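Local coordinates for periplasmic beta-glucosidase (PDB 6R5N), which probably hydrolyses terminal, non-reducing beta-D-glucosyl residues to release beta-D-glucose, as a periplasmic enzyme of glycosyl hydrolase family 3, at residues A77-H82 / G396-A401; M121-M126 / M172-H177; A133-V138 / A487-D492. All blocks are in the same frame, centred on the assembly; numbering follows the deposited sequence.

How the contacts relate
From the N terminus, the chain passes strand 75-78 and the loop behind it, then strand 121-122, which pairs with strand 172-178 in contact 2. That pairing closes a loop of 45 residues holding helix 146-161 and, before it, segment 133-138. Much later, 396-401 returns to 77-82 and closes contact 1, inside whose long loop contact 2 is nested. Last comes 487-492, which reaches back to 133-138; contact 3 therefore crosses both others. Contact 2 joins neighbouring strands of the N-terminal barrel sheet, while contacts 1 and 3 bring loops of the family's C-terminal domain to barrel loops. All three touch the bound 1-deoxynojirimycin.

Contact 1 of 3, residues A77-H82 / G396-A401; sequences AYDVAH and GSWSAA. With NOJ (1-deoxynojirimycin), chain D.
Asp79 and Trp398 meet beside the bound 1-deoxynojirimycin, the acid from the barrel loop and the indole from the loop 396-401. Followed outward, Asp79 CB lies against the six-membered ring of the indole, 3.6 Å from Trp398 CE3. CG comes next, 3.5 Å from Trp398 CZ3, with the carboxylate plane turned 51° from the ring plane. The two oxygens then part company: Asp79 OD1 accepts from the inhibitor's O4 at 2.6 Å, and Asp79 OD2 accepts from its O6 at 2.5 Å. Both carboxylate oxygens are thus engaged by the sugar mimic, and OD1 has a second partner in the ammonium of Lys176.

Farther along, the imidazole of His82 ties the loop down. With CG between the backbone N and the carbonyl carbon (chi1 58°), NE2 reaches Ser397 O at 2.7 Å in a nearly straight bond close to the ring plane; ND1 is taken up by Phe88 O, so both nitrogens are fixed. Two waters stitch the backbones together, one from Asp79 O to Ala400 N, the other from His82 N to Trp398 O. Tyr78 CE2 rests on Ala400 CB at 3.6 Å.

Strand 75-78 of the parallel barrel sheet leads into this site between strands 48-50 and 121-122; Val80 turns back onto helix 100-116, and the loop carrying Trp398 arrives from helix 391-394 of the C-terminal domain.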
loop_
_atom_site.group_PDB
_atom_site.type_symbol
_atom_site.label_atom_id
_atom_site.label_comp_id
_atom_site.label_asym_id
_atom_site.label_seq_id
_atom_site.Cartn_x
_atom_site.Cartn_y
_atom_site.Cartn_z
ATOM N N ALA A 77 31.706 12.097 11.240
ATOM C CA ALA A 77 30.868 11.094 10.564
ATOM C C ALA A 77 30.500 11.602 9.177
ATOM O O ALA A 77 30.658 12.792 8.918
ATOM C CB ALA A 77 29.660 10.799 11.415
ATOM N N TYR A 78 30.064 10.692 8.327
ATOM C CA TYR A 78 29.677 10.952 6.926
ATOM C C TYR A 78 28.788 9.817 6.444
ATOM O O TYR A 78 28.755 8.758 7.063
ATOM C CB TYR A 78 30.938 11.038 6.068
ATOM C CG TYR A 78 30.776 11.685 4.716
ATOM C CD1 TYR A 78 29.908 12.751 4.509
ATOM C CD2 TYR A 78 31.559 11.271 3.649
ATOM C CE1 TYR A 78 29.816 13.380 3.273
ATOM C CE2 TYR A 78 31.486 11.892 2.407
ATOM C CZ TYR A 78 30.597 12.931 2.212
ATOM O OH TYR A 78 30.522 13.515 0.977
ATOM N N ASP A 79 28.087 10.064 5.352
ATOM C CA ASP A 79 27.240 9.078 4.654
ATOM C C ASP A 79 28.120 8.332 3.648
ATOM O O ASP A 79 28.074 8.658 2.441
ATOM C CB ASP A 79 26.050 9.800 4.029
ATOM C CG ASP A 79 25.125 10.384 5.079
ATOM O OD1 ASP A 79 24.409 9.578 5.697
ATOM O OD2 ASP A 79 25.158 11.639 5.297
ATOM N N VAL A 80 28.928 7.398 4.147
ATOM C CA VAL A 80 29.724 6.485 3.291
ATOM C C VAL A 80 28.832 5.272 3.055
ATOM O O VAL A 80 28.858 4.343 3.874
ATOM C CB VAL A 80 31.080 6.148 3.933
ATOM C CG1 VAL A 80 31.914 5.321 2.991
ATOM C CG2 VAL A 80 31.837 7.415 4.335
ATOM N N ALA A 81 27.955 5.381 2.068
ATOM C CA ALA A 81 26.836 4.440 1.850
ATOM C C ALA A 81 27.354 3.287 1.001
ATOM O O ALA A 81 27.090 2.135 1.372
ATOM C CB ALA A 81 25.682 5.165 1.189
ATOM N N HIS A 82 28.056 3.601 -0.107
ATOM C CA HIS A 82 28.551 2.588 -1.078
ATOM C C HIS A 82 29.886 3.057 -1.662
ATOM O O HIS A 82 30.081 2.954 -2.880
ATOM C CB HIS A 82 27.471 2.300 -2.125
ATOM C CG HIS A 82 27.017 3.508 -2.882
ATOM N ND1 HIS A 82 27.433 3.761 -4.160
ATOM C CD2 HIS A 82 26.169 4.513 -2.546
ATOM C CE1 HIS A 82 26.893 4.878 -4.585
ATOM N NE2 HIS A 82 26.075 5.348 -3.626
ATOM N N GLY A 396 25.650 7.364 -8.782
ATOM C CA GLY A 396 24.404 7.101 -8.029
ATOM C C GLY A 396 24.137 8.123 -6.932
ATOM O O GLY A 396 24.866 9.102 -6.837
ATOM N N SER A 397 23.057 7.935 -6.174
ATOM C CA SER A 397 22.708 8.773 -5.008
ATOM C C SER A 397 23.649 8.398 -3.857
ATOM O O SER A 397 24.180 7.306 -3.889
ATOM C CB SER A 397 21.263 8.633 -4.643
ATOM O OG SER A 397 20.986 7.413 -3.944
ATOM N N TRP A 398 23.828 9.294 -2.891
ATOM C CA TRP A 398 24.683 9.086 -1.705
ATOM C C TRP A 398 26.078 8.649 -2.168
ATOM O O TRP A 398 26.575 7.608 -1.676
ATOM C CB TRP A 398 24.028 8.078 -0.753
ATOM C CG TRP A 398 22.753 8.598 -0.171
ATOM C CD1 TRP A 398 21.487 8.178 -0.461
ATOM C CD2 TRP A 398 22.621 9.637 0.810
ATOM N NE1 TRP A 398 20.582 8.878 0.290
ATOM C CE2 TRP A 398 21.240 9.780 1.072
ATOM C CE3 TRP A 398 23.523 10.458 1.493
ATOM C CZ2 TRP A 398 20.750 10.704 1.990
ATOM C CZ3 TRP A 398 23.045 11.370 2.406
ATOM C CH2 TRP A 398 21.675 11.494 2.645
ATOM N N SER A 399 26.669 9.417 -3.090
ATOM C CA SER A 399 27.991 9.128 -3.696
ATOM C C SER A 399 29.117 9.713 -2.834
ATOM O O SER A 399 30.225 9.707 -3.300
ATOM C CB SER A 399 28.069 9.619 -5.114
ATOM O OG SER A 399 27.836 11.016 -5.173
ATOM N N ALA A 400 28.831 10.207 -1.629
ATOM C CA ALA A 400 29.860 10.622 -0.649
ATOM C C ALA A 400 30.873 11.559 -1.309
ATOM O O ALA A 400 30.449 12.519 -1.945
ATOM C CB ALA A 400 30.504 9.385 -0.040
ATOM N N ALA A 401 32.173 11.307 -1.172
ATOM C CA ALA A 401 33.223 12.203 -1.712
ATOM C C ALA A 401 33.597 11.802 -3.147
ATOM O O ALA A 401 34.619 12.294 -3.639
ATOM C CB ALA A 401 34.416 12.209 -0.788
HETATM C C1 NOJ D . 19.163 12.356 6.300
HETATM C C2 NOJ D . 19.052 10.858 6.031
HETATM O O2 NOJ D . 17.738 10.492 6.340
HETATM C C3 NOJ D . 20.162 9.966 6.614
HETATM O O3 NOJ D . 20.209 8.785 5.822
HETATM C C4 NOJ D . 21.519 10.726 6.734
HETATM O O4 NOJ D . 22.442 9.876 7.386
HETATM C C5 NOJ D . 21.389 12.067 7.491
HETATM N N5 NOJ D . 20.310 12.923 6.971
HETATM C C6 NOJ D . 22.667 12.939 7.462
HETATM O O6 NOJ D . 23.274 13.074 6.182
HETATM O O HOH W 1 26.810 10.096 0.418
HETATM O O HOH W 2 28.592 6.081 -0.922
#

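Contact 2 of 3, residues M121-M126 / M172-H177; sequences MSFSPM and MAAVKH. With NOJ (1-deoxynojirimycin), chain D.
Met121 and Met172 begin the contact, running alongside each other in the same direction from one face of the sheet. Each chain runs out with CG anti to the backbone N and bends only at its last torsion, which brings Met121 CE to 3.6 Å from Met172 SD. Their backbones are paired in parallel: Ser122 N donates to Met172 O and Ala174 N to Ser122 O. This is the close-knit apolar end, where Ala174 CB fits against the edge of the Phe123 ring, 4.0 Å from CD1.

Beyond Ser122 the ladder breaks. Between the two ladders, where the register shifts by one, lie an inverse gamma turn centred on Phe123 and a cis peptide before Pro125. Pairing resumes as a single bridge of Met126 with Lys176, Lys176 N donating to Pro125 O.

The other end is no less buried and has no solvent side; what changes is that polar groups and the inhibitor join the packing, with Met126 CG against His177 CE1 at 3.7 Å. Lys176 leaves its backbone with CG between N and the carbonyl carbon (chi1 68°) and then runs extended. Lys176 NZ donates to Phe123 O at 2.8 Å, tilted from the carbonyl plane. The same Lys176 NZ donates to the inhibitor's O3 at 2.9 Å and to its O4 at 3.2 Å. Lys176 CG sits above the middle of one face of the His177 imidazole. His177 NE2 shares a hydrogen bond with the inhibitor's O3, 2.8 Å away, while Asp128 holds ND1 and so steadies the ring.

Ligand-binding side chains at the C-terminal ends of parallel strands are characteristic of TIM barrels, the fold of the N-terminal domain of family 3 glycosidases; here the Lys-His pair recognises the inhibitor's O3 and O4.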
loop_
_atom_site.group_PDB
_atom_site.type_symbol
_atom_site.label_atom_id
_atom_site.label_comp_id
_atom_site.label_asym_id
_atom_site.label_seq_id
_atom_site.Cartn_x
_atom_site.Cartn_y
_atom_site.Cartn_z
ATOM N N MET A 121 33.331 7.440 11.538
ATOM C CA MET A 121 31.967 6.840 11.547
ATOM C C MET A 121 31.279 7.037 10.203
ATOM O O MET A 121 31.433 8.114 9.584
ATOM C CB MET A 121 31.103 7.460 12.639
ATOM C CG MET A 121 29.650 6.970 12.640
ATOM S SD MET A 121 28.649 7.823 13.910
ATOM C CE MET A 121 29.392 7.161 15.397
ATOM N N SER A 122 30.549 6.022 9.759
ATOM C CA SER A 122 29.598 6.164 8.636
ATOM C C SER A 122 28.188 5.962 9.169
ATOM O O SER A 122 27.975 5.057 10.017
ATOM C CB SER A 122 29.849 5.231 7.492
ATOM O OG SER A 122 28.935 5.517 6.436
ATOM N N PHE A 123 27.284 6.794 8.670
ATOM C CA PHE A 123 25.818 6.606 8.740
ATOM C C PHE A 123 25.437 5.523 7.730
ATOM O O PHE A 123 24.801 5.800 6.699
ATOM C CB PHE A 123 25.121 7.939 8.509
ATOM C CG PHE A 123 25.501 9.012 9.498
ATOM C CD1 PHE A 123 25.730 8.717 10.833
ATOM C CD2 PHE A 123 25.599 10.322 9.088
ATOM C CE1 PHE A 123 26.025 9.712 11.748
ATOM C CE2 PHE A 123 25.902 11.319 10.004
ATOM C CZ PHE A 123 26.119 11.017 11.331
ATOM N N SER A 124 25.829 4.312 8.076
ATOM C CA SER A 124 25.708 3.091 7.238
ATOM C C SER A 124 25.980 1.869 8.117
ATOM O O SER A 124 26.615 1.991 9.173
ATOM C CB SER A 124 26.659 3.197 6.053
ATOM O OG SER A 124 26.613 2.059 5.199
ATOM N N PRO A 125 25.506 0.653 7.759
ATOM C CA PRO A 125 24.656 0.411 6.590
ATOM C C PRO A 125 23.196 0.855 6.768
ATOM O O PRO A 125 22.677 0.920 7.879
ATOM C CB PRO A 125 24.713 -1.107 6.454
ATOM C CG PRO A 125 24.784 -1.569 7.908
ATOM C CD PRO A 125 25.708 -0.567 8.554
ATOM N N MET A 126 22.574 1.220 5.654
ATOM C CA MET A 126 21.110 1.364 5.543
ATOM C C MET A 126 20.552 -0.040 5.312
ATOM O O MET A 126 20.950 -0.692 4.336
ATOM C CB MET A 126 20.758 2.322 4.399
ATOM C CG MET A 126 19.281 2.672 4.330
ATOM S SD MET A 126 18.358 1.390 3.441
ATOM C CE MET A 126 16.970 2.338 2.816
ATOM N N MET A 172 33.349 3.281 12.794
ATOM C CA MET A 172 32.130 2.804 13.491
ATOM C C MET A 172 30.959 2.825 12.502
ATOM O O MET A 172 30.825 3.795 11.733
ATOM C CB MET A 172 31.808 3.702 14.689
ATOM C CG MET A 172 30.659 3.155 15.493
ATOM S SD MET A 172 30.398 4.080 16.997
ATOM C CE MET A 172 31.794 3.481 17.961
ATOM N N ALA A 173 30.163 1.770 12.517
ATOM C CA ALA A 173 28.899 1.643 11.775
ATOM C C ALA A 173 27.778 2.245 12.627
ATOM O O ALA A 173 27.648 1.821 13.807
ATOM C CB ALA A 173 28.636 0.197 11.458
ATOM N N ALA A 174 27.040 3.218 12.075
ATOM C CA ALA A 174 25.743 3.709 12.615
ATOM C C ALA A 174 24.643 3.139 11.711
ATOM O O ALA A 174 24.347 3.740 10.644
ATOM C CB ALA A 174 25.711 5.212 12.673
ATOM N N VAL A 175 24.113 1.971 12.078
ATOM C CA VAL A 175 23.087 1.285 11.253
ATOM C C VAL A 175 21.821 2.165 11.236
ATOM O O VAL A 175 21.492 2.778 12.274
ATOM C CB VAL A 175 22.843 -0.144 11.755
ATOM C CG1 VAL A 175 22.324 -0.158 13.188
ATOM C CG2 VAL A 175 21.900 -0.899 10.816
ATOM N N LYS A 176 21.154 2.261 10.086
ATOM C CA LYS A 176 19.981 3.139 9.905
ATOM C C LYS A 176 18.989 2.373 9.037
ATOM O O LYS A 176 19.373 1.394 8.404
ATOM C CB LYS A 176 20.441 4.485 9.324
ATOM C CG LYS A 176 20.958 4.444 7.894
ATOM C CD LYS A 176 21.596 5.744 7.472
ATOM C CE LYS A 176 21.856 5.871 5.984
ATOM N NZ LYS A 176 22.591 7.140 5.709
ATOM N N HIS A 177 17.717 2.795 9.006
ATOM C CA HIS A 177 17.140 3.822 9.845
ATOM C C HIS A 177 16.167 3.146 10.800
ATOM O O HIS A 177 15.170 2.572 10.313
ATOM C CB HIS A 177 16.401 4.853 9.014
ATOM C CG HIS A 177 17.199 5.495 7.941
ATOM N ND1 HIS A 177 17.366 4.893 6.722
ATOM C CD2 HIS A 177 17.847 6.685 7.911
ATOM C CE1 HIS A 177 18.064 5.721 5.947
ATOM N NE2 HIS A 177 18.399 6.819 6.667
HETATM C C1 NOJ D . 19.163 12.356 6.300
HETATM C C2 NOJ D . 19.052 10.858 6.031
HETATM O O2 NOJ D . 17.738 10.492 6.340
HETATM C C3 NOJ D . 20.162 9.966 6.614
HETATM O O3 NOJ D . 20.209 8.785 5.822
HETATM C C4 NOJ D . 21.519 10.726 6.734
HETATM O O4 NOJ D . 22.442 9.876 7.386
HETATM C C5 NOJ D . 21.389 12.067 7.491
HETATM N N5 NOJ D . 20.310 12.923 6.971
HETATM C C6 NOJ D . 22.667 12.939 7.462
HETATM O O6 NOJ D . 23.274 13.074 6.182
#

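Contact 3 of 3, residues A133-V138 / A487-D492; sequences ARWGRV and ASSRTD. With NOJ (1-deoxynojirimycin), chain D.
Arg134 and Arg490 join a loop of the TIM-barrel domain to one of the C-terminal domain, at the interdomain seam of this family 3 glycosidase. The direct backbone bond is Arg490 N to Arg134 O, 3.1 Å long and nearly straight, with the donor tilted 20° from the carbonyl plane. Ser489 CA adds a C-H...O contact of 3.4 Å to the same Arg134 O, which also receives Arg521.

A water supplies the second polar link, accepting from Gly136 N and donating to Ser489 OG, a hydroxyl also bonded to Gly187 O.

Packing is close where the aliphatic part of Arg134 lies alongside Arg490 O: CB and CG are each 3.2 Å from that oxygen, which is buried without a polar partner. The guanidinium of Arg134 turns away to Asp132 and to Val574 and Gly572 of the second subunit, so the seam also borders the dimer interface.

Ligand binding falls to Arg137, whose CB sits over one face of the Trp135 indole, toward its rim. Glu140 salt-bridges its NH2, and its guanidinium meets the inhibitor edge-on: NH1 donates to O2 at 2.7 Å and NH2 to O3 at 2.8 Å.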
loop_
_atom_site.group_PDB
_atom_site.type_symbol
_atom_site.label_atom_id
_atom_site.label_comp_id
_atom_site.label_asym_id
_atom_site.label_seq_id
_atom_site.Cartn_x
_atom_site.Cartn_y
_atom_site.Cartn_z
ATOM N N ALA A 133 8.598 -0.006 -4.599
ATOM C CA ALA A 133 9.552 0.550 -5.565
ATOM C C ALA A 133 9.394 2.067 -5.723
ATOM O O ALA A 133 10.311 2.677 -6.284
ATOM C CB ALA A 133 9.376 -0.161 -6.884
ATOM N N ARG A 134 8.280 2.677 -5.292
ATOM C CA ARG A 134 8.093 4.132 -5.504
ATOM C C ARG A 134 9.088 4.913 -4.633
ATOM O O ARG A 134 9.483 6.019 -5.029
ATOM C CB ARG A 134 6.655 4.549 -5.206
ATOM C CG ARG A 134 5.645 3.949 -6.175
ATOM C CD ARG A 134 4.237 4.277 -5.741
ATOM N NE ARG A 134 3.871 3.527 -4.566
ATOM C CZ ARG A 134 2.697 3.554 -3.968
ATOM N NH1 ARG A 134 1.728 4.325 -4.441
ATOM N NH2 ARG A 134 2.488 2.785 -2.901
ATOM N N TRP A 135 9.444 4.376 -3.476
ATOM C CA TRP A 135 10.319 5.056 -2.493
ATOM C C TRP A 135 11.695 5.298 -3.101
ATOM O O TRP A 135 12.290 4.333 -3.603
ATOM C CB TRP A 135 10.409 4.209 -1.236
ATOM C CG TRP A 135 10.970 4.892 -0.031
ATOM C CD1 TRP A 135 10.604 6.103 0.461
ATOM C CD2 TRP A 135 11.934 4.344 0.889
ATOM N NE1 TRP A 135 11.289 6.349 1.618
ATOM C CE2 TRP A 135 12.091 5.285 1.919
ATOM C CE3 TRP A 135 12.671 3.148 0.941
ATOM C CZ2 TRP A 135 12.921 5.076 3.019
ATOM C CZ3 TRP A 135 13.506 2.948 2.015
ATOM C CH2 TRP A 135 13.632 3.909 3.035
ATOM N N GLY A 136 12.185 6.533 -3.039
ATOM C CA GLY A 136 13.464 6.917 -3.654
ATOM C C GLY A 136 14.668 6.301 -2.964
ATOM O O GLY A 136 15.714 6.214 -3.599
ATOM N N ARG A 137 14.540 5.871 -1.709
ATOM C CA ARG A 137 15.676 5.334 -0.924
ATOM C C ARG A 137 15.819 3.817 -1.061
ATOM O O ARG A 137 16.651 3.245 -0.355
ATOM C CB ARG A 137 15.496 5.766 0.522
ATOM C CG ARG A 137 15.279 7.267 0.640
ATOM C CD ARG A 137 15.515 7.817 2.029
ATOM N NE ARG A 137 16.926 7.720 2.364
ATOM C CZ ARG A 137 17.523 8.401 3.316
ATOM N NH1 ARG A 137 16.851 9.253 4.063
ATOM N NH2 ARG A 137 18.807 8.209 3.518
ATOM N N VAL A 138 15.050 3.178 -1.940
ATOM C CA VAL A 138 15.211 1.735 -2.257
ATOM C C VAL A 138 16.649 1.463 -2.726
ATOM O O VAL A 138 17.180 0.376 -2.430
ATOM C CB VAL A 138 14.151 1.346 -3.300
ATOM C CG1 VAL A 138 14.465 0.031 -3.965
ATOM C CG2 VAL A 138 12.768 1.307 -2.645
ATOM N N ALA A 487 13.772 11.703 -0.603
ATOM C CA ALA A 487 12.664 12.644 -0.914
ATOM C C ALA A 487 12.357 12.696 -2.423
ATOM O O ALA A 487 11.708 13.670 -2.848
ATOM C CB ALA A 487 12.993 14.042 -0.406
ATOM N N SER A 488 12.751 11.705 -3.205
ATOM C CA SER A 488 12.413 11.636 -4.650
ATOM C C SER A 488 11.536 10.403 -4.889
ATOM O O SER A 488 12.028 9.409 -5.495
ATOM C CB SER A 488 13.654 11.654 -5.524
ATOM O OG SER A 488 14.273 12.937 -5.504
ATOM N N SER A 489 10.286 10.473 -4.441
ATOM C CA SER A 489 9.303 9.371 -4.631
ATOM C C SER A 489 8.628 9.528 -5.995
ATOM O O SER A 489 8.323 10.662 -6.374
ATOM C CB SER A 489 8.343 9.317 -3.496
ATOM O OG SER A 489 9.053 9.051 -2.311
ATOM N N ARG A 490 8.453 8.426 -6.724
ATOM C CA ARG A 490 7.890 8.427 -8.101
ATOM C C ARG A 490 6.493 7.806 -8.091
ATOM O O ARG A 490 6.259 6.857 -7.321
ATOM C CB ARG A 490 8.784 7.641 -9.061
ATOM C CG ARG A 490 10.093 8.322 -9.410
ATOM C CD ARG A 490 10.825 7.634 -10.548
ATOM N NE ARG A 490 10.228 7.886 -11.871
ATOM C CZ ARG A 490 10.381 7.078 -12.917
ATOM N NH1 ARG A 490 11.112 5.976 -12.815
ATOM N NH2 ARG A 490 9.805 7.376 -14.063
ATOM N N THR A 491 5.592 8.353 -8.892
ATOM C CA THR A 491 4.217 7.833 -9.100
ATOM C C THR A 491 4.211 6.955 -10.352
ATOM O O THR A 491 3.209 6.306 -10.610
ATOM C CB THR A 491 3.202 8.968 -9.203
ATOM O OG1 THR A 491 3.479 9.720 -10.392
ATOM C CG2 THR A 491 3.240 9.853 -7.976
ATOM N N ASP A 492 5.300 6.987 -11.105
ATOM C CA ASP A 492 5.474 6.258 -12.383
ATOM C C ASP A 492 6.762 5.433 -12.256
ATOM O O ASP A 492 7.800 6.048 -11.954
ATOM C CB ASP A 492 5.559 7.284 -13.522
ATOM C CG ASP A 492 5.657 6.705 -14.930
ATOM O OD1 ASP A 492 5.638 5.492 -15.076
ATOM O OD2 ASP A 492 5.749 7.498 -15.884
HETATM C C1 NOJ D . 19.163 12.356 6.300
HETATM C C2 NOJ D . 19.052 10.858 6.031
HETATM O O2 NOJ D . 17.738 10.492 6.340
HETATM C C3 NOJ D . 20.162 9.966 6.614
HETATM O O3 NOJ D . 20.209 8.785 5.822
HETATM C C4 NOJ D . 21.519 10.726 6.734
HETATM O O4 NOJ D . 22.442 9.876 7.386
HETATM C C5 NOJ D . 21.389 12.067 7.491
HETATM N N5 NOJ D . 20.310 12.923 6.971
HETATM C C6 NOJ D . 22.667 12.939 7.462
HETATM O O6 NOJ D . 23.274 13.074 6.182
HETATM O O HOH W 3 11.677 9.025 -1.742
#